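Local coordinates for protein catechol 1,2-dioxygenase (Burkholderia ambifaria, PDB 5VXT) that probably catalyses intradiol ring cleavage of catechol to cis,cis-muconate with molecular oxygen, using a non-haem iron(III) centre, at residues P116-G121 with E273-P278; G230-R235 with D260-D265; P236-F241 with T252-I257. All blocks are in the same frame, centred on the assembly; numbering follows the deposited sequence. Where two conformers were deposited one is given.

Contact 1 (P116-G121 with E273-P278); sequences PRTIEG and EELIPP
P116 and E274 mark the nearest approach of two loop segments, their CA atoms 7.3 Å apart; no hydrogen bond joins the segments, and the contact is carried mainly by apolar side chains. P116 and L275 share most of the buried surface, and the leucine sends one methyl to each of two partners. Its CD2 meets the ring of P116 at CG, 3.7 Å away, while CD1 reaches the methyl CG2 of T118 at the same 3.7 Å. The leucine runs past both residues in the opposite sense, flank against flank. With CG anti to the carbonyl carbon (chi1 -60°) and the chain straight beyond it, the fork is spread across P116 and T118. The ring of P116 also takes the aliphatic root of E274, CG to CB 3.8 Å; that chain bends at chi2, which brings OE1 back to 3.9 Å from the same P116 CG. In T118 the two branches part company: CG2 packs on the leucine, whereas OG1 is hydrogen-bonded to the carbonyl of A270. R117 points away from segment 273-278 and forms salt bridges with D103 and D106 of helix 94-109. L275 also touches T253 and F300, one from each beta sheet, so it joins the loop after helix 94-109 to both. Segment 116-121 continues to G121, which touches the catechol; the contact itself is apolar loop-to-loop packing at the border of the dioxygenase beta sandwich.

Contact 2 (G230-R235 with D260-D265); sequences GRHGNR and DPLIWD. With CAQ (catechol), chain K; EDO (1,2-ethanediol), chain M.
H232 and D265 face each other across two loops of the dioxygenase domain, one entering strand 238-244 and the other built from overlapping type I turns, D260 to I263 and L262 to D265. The imidazole and carboxylate planes stand nearly perpendicular, 81° apart. D265 O lies at the ring edge, near its plane, 3.0 Å from H232 NE2, and D265 OD1 is 3.3 Å from the same nitrogen. The other ring nitrogen is engaged within its own loop: N234 N donates to H232 ND1 almost in the ring plane, which fixes the ring's rotation. Next to this pair, L262 pushes CD1 against N234 CB at 3.5 Å and also approaches R235 O, 3.9 Å from the same CD1. An Asx turn shapes the start of its loop, D260 OD1 accepting from L262 N through the anti lone pair. R235 leaves the interface in the other direction. Bends at chi2 and chi3 bring its guanidinium edge to the substrate, and the salt bridge to D266 together with a bond to Q254 helps hold it there. R235 NH1 donates to catechol O4 over 2.7 Å, the N-H...O angle being 131°.

Contact 3 (P236-F241 with T252-I257); sequences PAHVHF and TTQFNI. With FE (Fe (III) ion), chain J; CAQ (catechol), chain K.
The beta hairpin of strands 238-244 and 251-256 supplies two ligands of the iron(III) site of this intradiol dioxygenase. H238 NE2 and H240 NE2 each bind the iron at 2.0 Å, and catechol chelates it through O3 and O4; Y178 completes the protein ligands. H238 and H240 stand in non-hydrogen-bonded pairs opposite N256 and Q254, on one face of the sheet. A chi1 of 63°, setting CG between the backbone N and the carbonyl carbon, directs the H238 ring so that ND1 donates to P236 O (2.8 Å); the ring is thus held at both nitrogens, by the carbonyl and by the iron. H240 ND1 donates to a water that in turn donates to T253 O. Q254 runs alongside H240 with OE1 over one ring face, the amide plane at 45° to the ring and NE2 bonded to I119 O. V239 with F255 and F241 with T253 are hydrogen-bonded pairs, each with two backbone bonds, their side chains on the other face. F241 CE2 touches F255 CE2 at 3.4 Å, the rings meeting obliquely at 42°, and V239 CB lies over the F255 ring. This apolar face packs on strands 147-155 and 295-303 of the second sheet, while strand 166-170 flanks strand 238-244 and stacks W170 on H240.

How the contacts relate
Along the chain the contacts fit one within another: contact 3, the hairpin, lies between the segments of contact 2, and both fall between those of contact 1. Contacts 1 and 3 have centres about 6 Å apart, with segment 116-121 running along strand 251-256, an outermost strand of its sheet, through a T118-T252 backbone bond and a probable one from T253 OG1 to P116 O. Contact 2 sits about 14 Å from contact 3, tied to it by D260 OD2 to A237 N, and about 15 Å from contact 1, touching it through I263 and I276. A segment of each supplies pocket residues (G121, R235, H238 with H240): loops far apart in sequence meet around the catechol, while the hairpin binds the iron.

Contact 1 (P116-G121 with E273-P278)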
ATOM      1  N   PRO B 116      17.656  25.876  -4.550  1.00 28.31           N
ATOM      2  CA  PRO B 116      17.403  24.442  -4.751  1.00 27.61           C
ATOM      3  C   PRO B 116      16.007  24.045  -4.312  1.00 27.40           C
ATOM      4  O   PRO B 116      15.443  24.594  -3.362  1.00 28.84           O
ATOM      5  CB  PRO B 116      18.465  23.765  -3.875  1.00 29.06           C
ATOM      6  CG  PRO B 116      18.799  24.785  -2.824  1.00 28.13           C
ATOM      7  CD  PRO B 116      18.687  26.120  -3.528  1.00 28.47           C
ATOM      8  N   ARG B 117      15.455  23.050  -5.013  1.00 26.85           N
ATOM      9  CA  ARG B 117      14.222  22.436  -4.564  1.00 26.49           C
ATOM     10  C   ARG B 117      14.500  21.527  -3.369  1.00 31.33           C
ATOM     11  O   ARG B 117      15.626  21.072  -3.152  1.00 30.55           O
ATOM     12  CB  ARG B 117      13.588  21.613  -5.691  1.00 26.33           C
ATOM     13  CG  ARG B 117      14.454  20.424  -6.145  1.00 27.45           C
ATOM     14  CD  ARG B 117      13.709  19.436  -7.046  1.00 25.79           C
ATOM     15  NE  ARG B 117      13.078  20.083  -8.202  1.00 28.40           N
ATOM     16  CZ  ARG B 117      13.704  20.399  -9.333  1.00 26.87           C
ATOM     17  NH1 ARG B 117      14.992  20.136  -9.483  1.00 28.45           N
ATOM     18  NH2 ARG B 117      13.036  20.993 -10.320  1.00 27.61           N
ATOM     19  N   THR B 118      13.465  21.277  -2.577  1.00 25.82           N
ATOM     20  CA  THR B 118      13.474  20.076  -1.740  1.00 25.33           C
ATOM     21  C   THR B 118      12.028  19.609  -1.586  1.00 26.12           C
ATOM     22  O   THR B 118      11.122  20.109  -2.257  1.00 25.47           O
ATOM     23  CB  THR B 118      14.224  20.291  -0.411  1.00 28.77           C
ATOM     24  OG1 THR B 118      14.418  19.015   0.236  1.00 25.85           O
ATOM     25  CG2 THR B 118      13.484  21.227   0.519  1.00 27.29           C
ATOM     26  N   ILE B 119      11.802  18.600  -0.742  1.00 24.95           N
ATOM     27  CA  ILE B 119      10.534  17.898  -0.846  1.00 27.24           C
ATOM     28  C   ILE B 119       9.377  18.773  -0.377  1.00 25.20           C
ATOM     29  O   ILE B 119       9.539  19.709   0.420  1.00 29.87           O
ATOM     30  CB  ILE B 119      10.583  16.567  -0.075  1.00 24.32           C
ATOM     31  CG1 ILE B 119      10.564  16.822   1.434  1.00 27.11           C
ATOM     32  CG2 ILE B 119      11.803  15.776  -0.528  1.00 24.00           C
ATOM     33  CD1 ILE B 119      10.553  15.563   2.253  1.00 26.38           C
ATOM     34  N   GLU B 120       8.193  18.477  -0.915  1.00 27.28           N
ATOM     35  CA  GLU B 120       6.980  19.173  -0.515  1.00 27.60           C
ATOM     36  C   GLU B 120       6.478  18.672   0.829  1.00 31.39           C
ATOM     37  O   GLU B 120       5.972  19.454   1.642  1.00 26.51           O
ATOM     38  CB  GLU B 120       5.905  18.991  -1.594  1.00 26.07           C
ATOM     39  CG  GLU B 120       4.563  19.632  -1.286  1.00 26.81           C
ATOM     40  CD  GLU B 120       3.536  19.375  -2.392  1.00 27.12           C
ATOM     41  OE1 GLU B 120       3.944  19.219  -3.562  1.00 30.35           O
ATOM     42  OE2 GLU B 120       2.325  19.316  -2.094  1.00 30.34           O
ATOM     43  N   GLY B 121       6.611  17.376   1.088  1.00 35.09           N
ATOM     44  CA  GLY B 121       5.986  16.798   2.246  1.00 25.52           C
ATOM     45  C   GLY B 121       4.503  16.629   1.989  1.00 27.91           C
ATOM     46  O   GLY B 121       3.976  17.067   0.957  1.00 26.12           O
ATOM     47  N   GLU B 273      22.322  21.978   1.895  1.00 27.95           N
ATOM     48  CA  GLU B 273      23.326  22.893   2.431  1.00 31.64           C
ATOM     49  C   GLU B 273      22.924  24.342   2.201  1.00 36.42           C
ATOM     50  O   GLU B 273      23.155  25.207   3.052  1.00 29.79           O
ATOM     51  CB  GLU B 273      24.665  22.581   1.765  1.00 37.09           C
ATOM     52  CG  GLU B 273      25.861  23.351   2.251  1.00 52.35           C
ATOM     53  CD  GLU B 273      27.095  23.038   1.427  1.00 57.82           C
ATOM     54  OE1 GLU B 273      27.237  21.873   0.986  1.00 54.71           O
ATOM     55  OE2 GLU B 273      27.912  23.958   1.199  1.00 65.94           O
ATOM     56  N   GLU B 274      22.296  24.616   1.069  1.00 28.82           N
ATOM     57  CA  GLU B 274      21.900  25.976   0.731  1.00 29.26           C
ATOM     58  C   GLU B 274      20.600  26.400   1.400  1.00 30.44           C
ATOM     59  O   GLU B 274      20.193  27.556   1.237  1.00 29.70           O
ATOM     60  CB  GLU B 274      21.758  26.116  -0.790  1.00 29.13           C
ATOM     61  CG  GLU B 274      22.996  25.708  -1.577  1.00 29.29           C
ATOM     62  CD  GLU B 274      23.019  24.218  -1.907  1.00 39.98           C
ATOM     63  OE1 GLU B 274      22.195  23.461  -1.346  1.00 33.29           O
ATOM     64  OE2 GLU B 274      23.863  23.809  -2.730  1.00 40.92           O
ATOM     65  N   LEU B 275      19.947  25.506   2.142  1.00 29.60           N
ATOM     66  CA  LEU B 275      18.637  25.761   2.729  1.00 33.35           C
ATOM     67  C   LEU B 275      18.703  25.848   4.253  1.00 37.80           C
ATOM     68  O   LEU B 275      17.759  25.452   4.945  1.00 31.31           O
ATOM     69  CB  LEU B 275      17.644  24.680   2.291  1.00 27.99           C
ATOM     70  CG  LEU B 275      17.411  24.579   0.781  1.00 27.66           C
ATOM     71  CD1 LEU B 275      16.392  23.490   0.435  1.00 27.00           C
ATOM     72  CD2 LEU B 275      16.971  25.917   0.184  1.00 28.21           C
ATOM     73  N   ILE B 276      19.813  26.365   4.778  1.00 29.88           N
ATOM     74  CA  ILE B 276      20.041  26.538   6.212  1.00 30.56           C
ATOM     75  C   ILE B 276      20.459  27.984   6.451  1.00 35.11           C
ATOM     76  O   ILE B 276      21.644  28.252   6.686  1.00 35.89           O
ATOM     77  CB  ILE B 276      21.117  25.576   6.741  1.00 30.58           C
ATOM     78  CG1 ILE B 276      20.863  24.143   6.255  1.00 29.65           C
ATOM     79  CG2 ILE B 276      21.173  25.628   8.262  1.00 32.90           C
ATOM     80  CD1 ILE B 276      21.959  23.185   6.697  1.00 32.20           C
ATOM     81  N   PRO B 277      19.540  28.936   6.400  1.00 31.85           N
ATOM     82  CA  PRO B 277      19.932  30.350   6.491  1.00 32.82           C
ATOM     83  C   PRO B 277      20.145  30.772   7.932  1.00 33.79           C
ATOM     84  O   PRO B 277      19.537  30.210   8.855  1.00 42.92           O
ATOM     85  CB  PRO B 277      18.747  31.091   5.857  1.00 32.86           C
ATOM     86  CG  PRO B 277      17.592  30.131   5.887  1.00 34.41           C
ATOM     87  CD  PRO B 277      18.083  28.760   6.300  1.00 31.48           C
ATOM     88  N   PRO B 278      21.033  31.742   8.166  1.00 37.24           N
ATOM     89  CA  PRO B 278      21.214  32.278   9.519  1.00 39.44           C
ATOM     90  C   PRO B 278      19.934  32.888  10.066  1.00 36.35           C
ATOM     91  O   PRO B 278      19.118  33.444   9.327  1.00 41.53           O
ATOM     92  CB  PRO B 278      22.293  33.346   9.331  1.00 38.81           C
ATOM     93  CG  PRO B 278      23.057  32.890   8.140  1.00 44.69           C
ATOM     94  CD  PRO B 278      22.068  32.215   7.235  1.00 34.83           C
TER

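Contact 2 (G230-R235 with D260-D265)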
ATOM      1  N   GLY B 230      14.865   0.180  12.868  1.00 29.17           N
ATOM      2  CA  GLY B 230      15.798   0.838  13.762  1.00 29.96           C
ATOM      3  C   GLY B 230      16.006   2.313  13.497  1.00 30.56           C
ATOM      4  O   GLY B 230      17.079   2.838  13.812  1.00 34.41           O
ATOM      5  N   ARG B 231      15.009   3.000  12.937  1.00 30.52           N
ATOM      6  CA  ARG B 231      15.124   4.402  12.556  1.00 31.83           C
ATOM      7  C   ARG B 231      14.142   5.266  13.341  1.00 28.60           C
ATOM      8  O   ARG B 231      13.047   4.827  13.703  1.00 32.64           O
ATOM      9  CB  ARG B 231      14.867   4.589  11.047  1.00 27.26           C
ATOM     10  CG  ARG B 231      15.913   3.948  10.164  1.00 27.07           C
ATOM     11  CD  ARG B 231      15.571   4.166   8.709  1.00 26.16           C
ATOM     12  NE  ARG B 231      15.374   5.593   8.468  1.00 25.85           N
ATOM     13  CZ  ARG B 231      14.580   6.093   7.530  1.00 32.17           C
ATOM     14  NH1 ARG B 231      13.908   5.291   6.699  1.00 25.92           N
ATOM     15  NH2 ARG B 231      14.457   7.406   7.434  1.00 26.79           N
ATOM     16  N   HIS B 232      14.543   6.507  13.602  1.00 28.81           N
ATOM     17  CA  HIS B 232      13.613   7.467  14.170  1.00 29.06           C
ATOM     18  C   HIS B 232      12.770   8.098  13.068  1.00 28.13           C
ATOM     19  O   HIS B 232      13.125   8.063  11.884  1.00 28.72           O
ATOM     20  CB  HIS B 232      14.359   8.556  14.942  1.00 33.71           C
ATOM     21  CG  HIS B 232      15.116   9.505  14.066  1.00 35.62           C
ATOM     22  ND1 HIS B 232      14.498  10.488  13.322  1.00 33.03           N
ATOM     23  CD2 HIS B 232      16.443   9.621  13.815  1.00 36.36           C
ATOM     24  CE1 HIS B 232      15.408  11.163  12.643  1.00 34.41           C
ATOM     25  NE2 HIS B 232      16.598  10.662  12.931  1.00 37.44           N
ATOM     26  N   GLY B 233      11.649   8.691  13.471  1.00 29.59           N
ATOM     27  CA  GLY B 233      10.753   9.341  12.533  1.00 27.70           C
ATOM     28  C   GLY B 233      10.608  10.838  12.737  1.00 31.18           C
ATOM     29  O   GLY B 233       9.504  11.381  12.637  1.00 29.92           O
ATOM     30  N   ASN B 234      11.714  11.522  13.015  1.00 31.40           N
ATOM     31  CA  ASN B 234      11.685  12.947  13.313  1.00 29.80           C
ATOM     32  C   ASN B 234      12.299  13.765  12.181  1.00 29.50           C
ATOM     33  O   ASN B 234      13.189  13.294  11.465  1.00 28.77           O
ATOM     34  CB  ASN B 234      12.433  13.236  14.613  1.00 33.35           C
ATOM     35  CG  ASN B 234      11.871  12.474  15.785  1.00 33.58           C
ATOM     36  OD1 ASN B 234      12.607  11.814  16.520  1.00 38.25           O
ATOM     37  ND2 ASN B 234      10.561  12.556  15.972  1.00 32.73           N
ATOM     38  N   ARG B 235      11.816  15.011  12.036  1.00 30.59           N
ATOM     39  CA  ARG B 235      12.380  16.031  11.164  1.00 28.05           C
ATOM     40  C   ARG B 235      12.897  17.195  12.004  1.00 31.79           C
ATOM     41  O   ARG B 235      12.360  17.473  13.081  1.00 32.66           O
ATOM     42  CB  ARG B 235      11.359  16.580  10.146  1.00 27.60           C
ATOM     43  CG  ARG B 235      10.749  15.568   9.193  1.00 29.40           C
ATOM     44  CD  ARG B 235      10.470  16.207   7.838  1.00 30.11           C
ATOM     45  NE  ARG B 235      11.703  16.756   7.294  1.00 43.20           N
ATOM     46  CZ  ARG B 235      11.772  17.838   6.530  1.00 48.69           C
ATOM     47  NH1 ARG B 235      10.668  18.499   6.203  1.00 46.34           N
ATOM     48  NH2 ARG B 235      12.955  18.262   6.105  1.00 48.90           N
ATOM     49  N   ASP B 260      19.368  23.264  14.552  1.00 40.59           N
ATOM     50  CA  ASP B 260      18.593  22.111  14.996  1.00 37.75           C
ATOM     51  C   ASP B 260      19.470  20.864  14.959  1.00 36.17           C
ATOM     52  O   ASP B 260      20.104  20.588  13.934  1.00 37.86           O
ATOM     53  CB  ASP B 260      17.359  21.936  14.108  1.00 38.13           C
ATOM     54  CG  ASP B 260      16.352  20.965  14.693  1.00 38.27           C
ATOM     55  OD1 ASP B 260      16.699  19.773  14.864  1.00 37.46           O
ATOM     56  OD2 ASP B 260      15.218  21.401  14.994  1.00 37.96           O
ATOM     57  N   PRO B 261      19.543  20.087  16.044  1.00 43.21           N
ATOM     58  CA  PRO B 261      20.450  18.927  16.051  1.00 42.19           C
ATOM     59  C   PRO B 261      20.053  17.832  15.072  1.00 42.61           C
ATOM     60  O   PRO B 261      20.868  16.944  14.799  1.00 44.18           O
ATOM     61  CB  PRO B 261      20.385  18.436  17.502  1.00 44.28           C
ATOM     62  CG  PRO B 261      19.077  18.926  18.011  1.00 45.83           C
ATOM     63  CD  PRO B 261      18.806  20.227  17.310  1.00 45.06           C
ATOM     64  N   LEU B 262      18.848  17.874  14.518  1.00 39.27           N
ATOM     65  CA  LEU B 262      18.404  16.882  13.553  1.00 44.50           C
ATOM     66  C   LEU B 262      18.621  17.320  12.112  1.00 41.49           C
ATOM     67  O   LEU B 262      18.181  16.619  11.195  1.00 38.86           O
ATOM     68  CB  LEU B 262      16.927  16.558  13.774  1.00 48.27           C
ATOM     69  CG  LEU B 262      16.575  15.734  15.009  1.00 49.54           C
ATOM     70  CD1 LEU B 262      15.068  15.564  15.095  1.00 51.86           C
ATOM     71  CD2 LEU B 262      17.270  14.378  14.967  1.00 46.58           C
ATOM     72  N   ILE B 263      19.292  18.457  11.888  1.00 35.08           N
ATOM     73  CA  ILE B 263      19.411  18.983  10.532  1.00 29.55           C
ATOM     74  C   ILE B 263      20.090  17.981   9.610  1.00 36.44           C
ATOM     75  O   ILE B 263      19.660  17.780   8.471  1.00 44.25           O
ATOM     76  CB  ILE B 263      20.140  20.340  10.538  1.00 38.95           C
ATOM     77  CG1 ILE B 263      19.140  21.458  10.810  1.00 41.07           C
ATOM     78  CG2 ILE B 263      20.822  20.604   9.205  1.00 35.35           C
ATOM     79  CD1 ILE B 263      19.755  22.820  10.736  1.00 34.67           C
ATOM     80  N   TRP B 264      21.140  17.314  10.083  1.00 35.09           N
ATOM     81  CA  TRP B 264      21.794  16.299   9.270  1.00 34.38           C
ATOM     82  C   TRP B 264      21.375  14.884   9.663  1.00 33.56           C
ATOM     83  O   TRP B 264      22.138  13.934   9.455  1.00 37.58           O
ATOM     84  CB  TRP B 264      23.311  16.474   9.317  1.00 43.82           C
ATOM     85  CG  TRP B 264      23.744  17.773   8.664  1.00 44.53           C
ATOM     86  CD1 TRP B 264      24.392  18.820   9.262  1.00 49.37           C
ATOM     87  CD2 TRP B 264      23.523  18.163   7.301  1.00 43.84           C
ATOM     88  NE1 TRP B 264      24.597  19.828   8.349  1.00 38.84           N
ATOM     89  CE2 TRP B 264      24.076  19.451   7.139  1.00 43.12           C
ATOM     90  CE3 TRP B 264      22.919  17.548   6.201  1.00 43.64           C
ATOM     91  CZ2 TRP B 264      24.045  20.130   5.918  1.00 44.54           C
ATOM     92  CZ3 TRP B 264      22.887  18.225   4.989  1.00 41.70           C
ATOM     93  CH2 TRP B 264      23.443  19.502   4.859  1.00 46.53           C
ATOM     94  N   ASP B 265      20.166  14.727  10.200  1.00 28.82           N
ATOM     95  CA  ASP B 265      19.596  13.400  10.465  1.00 30.03           C
ATOM     96  C   ASP B 265      18.075  13.464  10.304  1.00 34.06           C
ATOM     97  O   ASP B 265      17.311  13.037  11.171  1.00 32.93           O
ATOM     98  CB  ASP B 265      20.002  12.905  11.854  1.00 31.31           C
ATOM     99  CG  ASP B 265      19.781  11.400  12.031  1.00 39.65           C
ATOM    100  OD1 ASP B 265      19.906  10.910  13.166  1.00 41.98           O
ATOM    101  OD2 ASP B 265      19.492  10.703  11.034  1.00 37.30           O
TER
HETATM  102  C1  CAQ K 403       6.528  14.492   6.760  1.00 59.25           C
HETATM  103  C2  CAQ K 403       6.008  15.615   7.399  1.00 57.60           C
HETATM  104  C3  CAQ K 403       6.485  16.873   7.059  1.00 58.90           C
HETATM  105  O3  CAQ K 403       6.010  18.000   7.649  1.00 53.81           O
HETATM  106  C4  CAQ K 403       7.534  16.990   6.030  1.00 61.92           C
HETATM  107  O4  CAQ K 403       8.005  18.217   5.703  1.00 62.28           O
HETATM  108  C5  CAQ K 403       8.022  15.844   5.418  1.00 62.81           C
HETATM  109  C6  CAQ K 403       7.519  14.600   5.786  1.00 60.01           C
HETATM  110  C1  EDO M 405      20.274  14.525   6.102  1.00 36.59           C
HETATM  111  O1  EDO M 405      19.123  15.153   6.667  1.00 35.74           O
HETATM  112  C2  EDO M 405      19.971  14.248   4.638  1.00 43.35           C
HETATM  113  O2  EDO M 405      19.220  15.357   4.131  1.00 44.68           O

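Contact 3 (P236-F241 with T252-I257)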
ATOM      1  N   PRO B 236      13.936  17.885  11.550  1.00 31.24           N
ATOM      2  CA  PRO B 236      14.313  19.148  12.191  1.00 29.78           C
ATOM      3  C   PRO B 236      13.270  20.223  11.919  1.00 29.95           C
ATOM      4  O   PRO B 236      12.450  20.116  11.003  1.00 33.66           O
ATOM      5  CB  PRO B 236      15.653  19.490  11.534  1.00 34.24           C
ATOM      6  CG  PRO B 236      15.552  18.829  10.164  1.00 30.98           C
ATOM      7  CD  PRO B 236      14.829  17.544  10.428  1.00 34.09           C
ATOM      8  N   ALA B 237      13.308  21.279  12.738  1.00 31.72           N
ATOM      9  CA  ALA B 237      12.381  22.390  12.544  1.00 31.32           C
ATOM     10  C   ALA B 237      12.608  23.031  11.179  1.00 36.85           C
ATOM     11  O   ALA B 237      13.747  23.232  10.750  1.00 34.75           O
ATOM     12  CB  ALA B 237      12.557  23.430  13.657  1.00 32.62           C
ATOM     13  N   HIS B 238      11.518  23.357  10.491  1.00 30.51           N
ATOM     14  CA  HIS B 238      11.628  23.789   9.107  1.00 30.66           C
ATOM     15  C   HIS B 238      10.380  24.565   8.718  1.00 30.31           C
ATOM     16  O   HIS B 238       9.368  24.551   9.425  1.00 36.36           O
ATOM     17  CB  HIS B 238      11.816  22.599   8.165  1.00 28.98           C
ATOM     18  CG  HIS B 238      10.658  21.658   8.173  1.00 31.42           C
ATOM     19  ND1 HIS B 238      10.502  20.687   9.139  1.00 34.95           N
ATOM     20  CD2 HIS B 238       9.585  21.555   7.356  1.00 30.99           C
ATOM     21  CE1 HIS B 238       9.388  20.016   8.908  1.00 37.83           C
ATOM     22  NE2 HIS B 238       8.814  20.523   7.832  1.00 36.35           N
ATOM     23  N   VAL B 239      10.473  25.240   7.573  1.00 32.64           N
ATOM     24  CA  VAL B 239       9.370  25.994   6.985  1.00 30.51           C
ATOM     25  C   VAL B 239       9.314  25.655   5.501  1.00 31.48           C
ATOM     26  O   VAL B 239      10.348  25.661   4.828  1.00 31.56           O
ATOM     27  CB  VAL B 239       9.545  27.515   7.189  1.00 32.72           C
ATOM     28  CG1 VAL B 239       8.411  28.269   6.541  1.00 33.73           C
ATOM     29  CG2 VAL B 239       9.618  27.838   8.664  1.00 32.63           C
ATOM     30  N   HIS B 240       8.111  25.368   4.993  1.00 34.56           N
ATOM     31  CA  HIS B 240       7.887  25.016   3.592  1.00 30.34           C
ATOM     32  C   HIS B 240       7.546  26.240   2.755  1.00 32.76           C
ATOM     33  O   HIS B 240       6.895  27.170   3.234  1.00 30.88           O
ATOM     34  CB  HIS B 240       6.725  24.037   3.464  1.00 28.89           C
ATOM     35  CG  HIS B 240       6.972  22.702   4.088  1.00 35.25           C
ATOM     36  ND1 HIS B 240       7.485  21.639   3.378  1.00 30.18           N
ATOM     37  CD2 HIS B 240       6.757  22.249   5.347  1.00 34.81           C
ATOM     38  CE1 HIS B 240       7.578  20.587   4.172  1.00 31.13           C
ATOM     39  NE2 HIS B 240       7.142  20.929   5.371  1.00 36.52           N
ATOM     40  N   PHE B 241       7.937  26.210   1.478  1.00 29.42           N
ATOM     41  CA  PHE B 241       7.483  27.228   0.541  1.00 30.09           C
ATOM     42  C   PHE B 241       7.120  26.649  -0.823  1.00 29.74           C
ATOM     43  O   PHE B 241       7.792  25.751  -1.339  1.00 28.96           O
ATOM     44  CB  PHE B 241       8.539  28.320   0.335  1.00 30.48           C
ATOM     45  CG  PHE B 241       8.958  29.007   1.605  1.00 35.63           C
ATOM     46  CD1 PHE B 241       8.311  30.162   2.034  1.00 32.08           C
ATOM     47  CD2 PHE B 241      10.000  28.504   2.368  1.00 31.06           C
ATOM     48  CE1 PHE B 241       8.699  30.804   3.204  1.00 34.54           C
ATOM     49  CE2 PHE B 241      10.387  29.139   3.541  1.00 31.14           C
ATOM     50  CZ  PHE B 241       9.733  30.287   3.954  1.00 32.21           C
ATOM     51  N   THR B 252       9.307  24.450  -5.362  1.00 28.17           N
ATOM     52  CA  THR B 252       8.967  23.788  -4.114  1.00 27.70           C
ATOM     53  C   THR B 252      10.251  23.673  -3.316  1.00 29.83           C
ATOM     54  O   THR B 252      11.234  23.115  -3.812  1.00 26.91           O
ATOM     55  CB  THR B 252       8.384  22.393  -4.346  1.00 28.01           C
ATOM     56  OG1 THR B 252       7.223  22.485  -5.186  1.00 28.36           O
ATOM     57  CG2 THR B 252       8.031  21.747  -3.006  1.00 26.78           C
ATOM     58  N   THR B 253      10.256  24.206  -2.102  1.00 31.94           N
ATOM     59  CA  THR B 253      11.490  24.207  -1.327  1.00 27.75           C
ATOM     60  C   THR B 253      11.147  24.369   0.146  1.00 27.53           C
ATOM     61  O   THR B 253       9.975  24.351   0.538  1.00 31.79           O
ATOM     62  CB  THR B 253      12.438  25.308  -1.815  1.00 27.80           C
ATOM     63  OG1 THR B 253      13.718  25.125  -1.207  1.00 27.62           O
ATOM     64  CG2 THR B 253      11.893  26.671  -1.445  1.00 28.64           C
ATOM     65  N   GLN B 254      12.194  24.510   0.960  1.00 27.57           N
ATOM     66  CA  GLN B 254      12.095  24.610   2.412  0.51 27.87           C
ATOM     67  C   GLN B 254      13.353  25.298   2.910  1.00 28.26           C
ATOM     68  O   GLN B 254      14.333  25.425   2.181  1.00 35.39           O
ATOM     69  CB  GLN B 254      11.994  23.237   3.100  0.51 27.33           C
ATOM     70  CG  GLN B 254      10.850  22.310   2.721  0.51 26.92           C
ATOM     71  CD  GLN B 254      10.934  21.007   3.508  0.51 29.67           C
ATOM     72  OE1 GLN B 254      11.399  20.995   4.648  0.51 31.95           O
ATOM     73  NE2 GLN B 254      10.509  19.907   2.899  0.51 26.60           N
ATOM     74  N   PHE B 255      13.337  25.697   4.178  1.00 29.84           N
ATOM     75  CA  PHE B 255      14.599  25.902   4.868  1.00 34.67           C
ATOM     76  C   PHE B 255      14.470  25.337   6.277  1.00 30.04           C
ATOM     77  O   PHE B 255      13.368  25.207   6.819  1.00 31.85           O
ATOM     78  CB  PHE B 255      15.108  27.373   4.859  1.00 33.77           C
ATOM     79  CG  PHE B 255      14.229  28.372   5.558  1.00 30.79           C
ATOM     80  CD1 PHE B 255      13.999  28.308   6.924  1.00 31.98           C
ATOM     81  CD2 PHE B 255      13.708  29.444   4.849  1.00 32.83           C
ATOM     82  CE1 PHE B 255      13.219  29.254   7.553  1.00 36.62           C
ATOM     83  CE2 PHE B 255      12.937  30.398   5.473  1.00 37.63           C
ATOM     84  CZ  PHE B 255      12.689  30.304   6.829  1.00 36.39           C
ATOM     85  N   ASN B 256      15.608  24.942   6.828  1.00 34.45           N
ATOM     86  CA  ASN B 256      15.702  24.407   8.174  1.00 29.73           C
ATOM     87  C   ASN B 256      16.092  25.526   9.128  1.00 30.82           C
ATOM     88  O   ASN B 256      16.815  26.457   8.754  1.00 31.18           O
ATOM     89  CB  ASN B 256      16.740  23.288   8.246  1.00 29.34           C
ATOM     90  CG  ASN B 256      16.190  21.934   7.798  1.00 38.54           C
ATOM     91  OD1 ASN B 256      14.998  21.657   7.918  1.00 38.72           O
ATOM     92  ND2 ASN B 256      17.072  21.079   7.300  1.00 44.97           N
ATOM     93  N   ILE B 257      15.598  25.435  10.365  1.00 33.21           N
ATOM     94  CA  ILE B 257      16.004  26.383  11.399  1.00 32.63           C
ATOM     95  C   ILE B 257      17.450  26.115  11.789  1.00 37.56           C
ATOM     96  O   ILE B 257      17.818  24.985  12.138  1.00 33.17           O
ATOM     97  CB  ILE B 257      15.081  26.290  12.623  1.00 36.66           C
ATOM     98  CG1 ILE B 257      13.638  26.614  12.234  1.00 33.27           C
ATOM     99  CG2 ILE B 257      15.599  27.205  13.758  1.00 34.75           C
ATOM    100  CD1 ILE B 257      13.488  27.963  11.558  1.00 33.64           C
TER
HETATM  101 FE    FE J 402       6.948  20.006   7.186  0.83 28.10          FE
HETATM  102  C1  CAQ K 403       6.528  14.492   6.760  1.00 59.25           C
HETATM  103  C2  CAQ K 403       6.008  15.615   7.399  1.00 57.60           C
HETATM  104  C3  CAQ K 403       6.485  16.873   7.059  1.00 58.90           C
HETATM  105  O3  CAQ K 403       6.010  18.000   7.649  1.00 53.81           O
HETATM  106  C4  CAQ K 403       7.534  16.990   6.030  1.00 61.92           C
HETATM  107  O4  CAQ K 403       8.005  18.217   5.703  1.00 62.28           O
HETATM  108  C5  CAQ K 403       8.022  15.844   5.418  1.00 62.81           C
HETATM  109  C6  CAQ K 403       7.519  14.600   5.786  1.00 60.01           C
HETATM  110  O   HOH W   1       8.211  22.123   0.759  1.00 29.06           O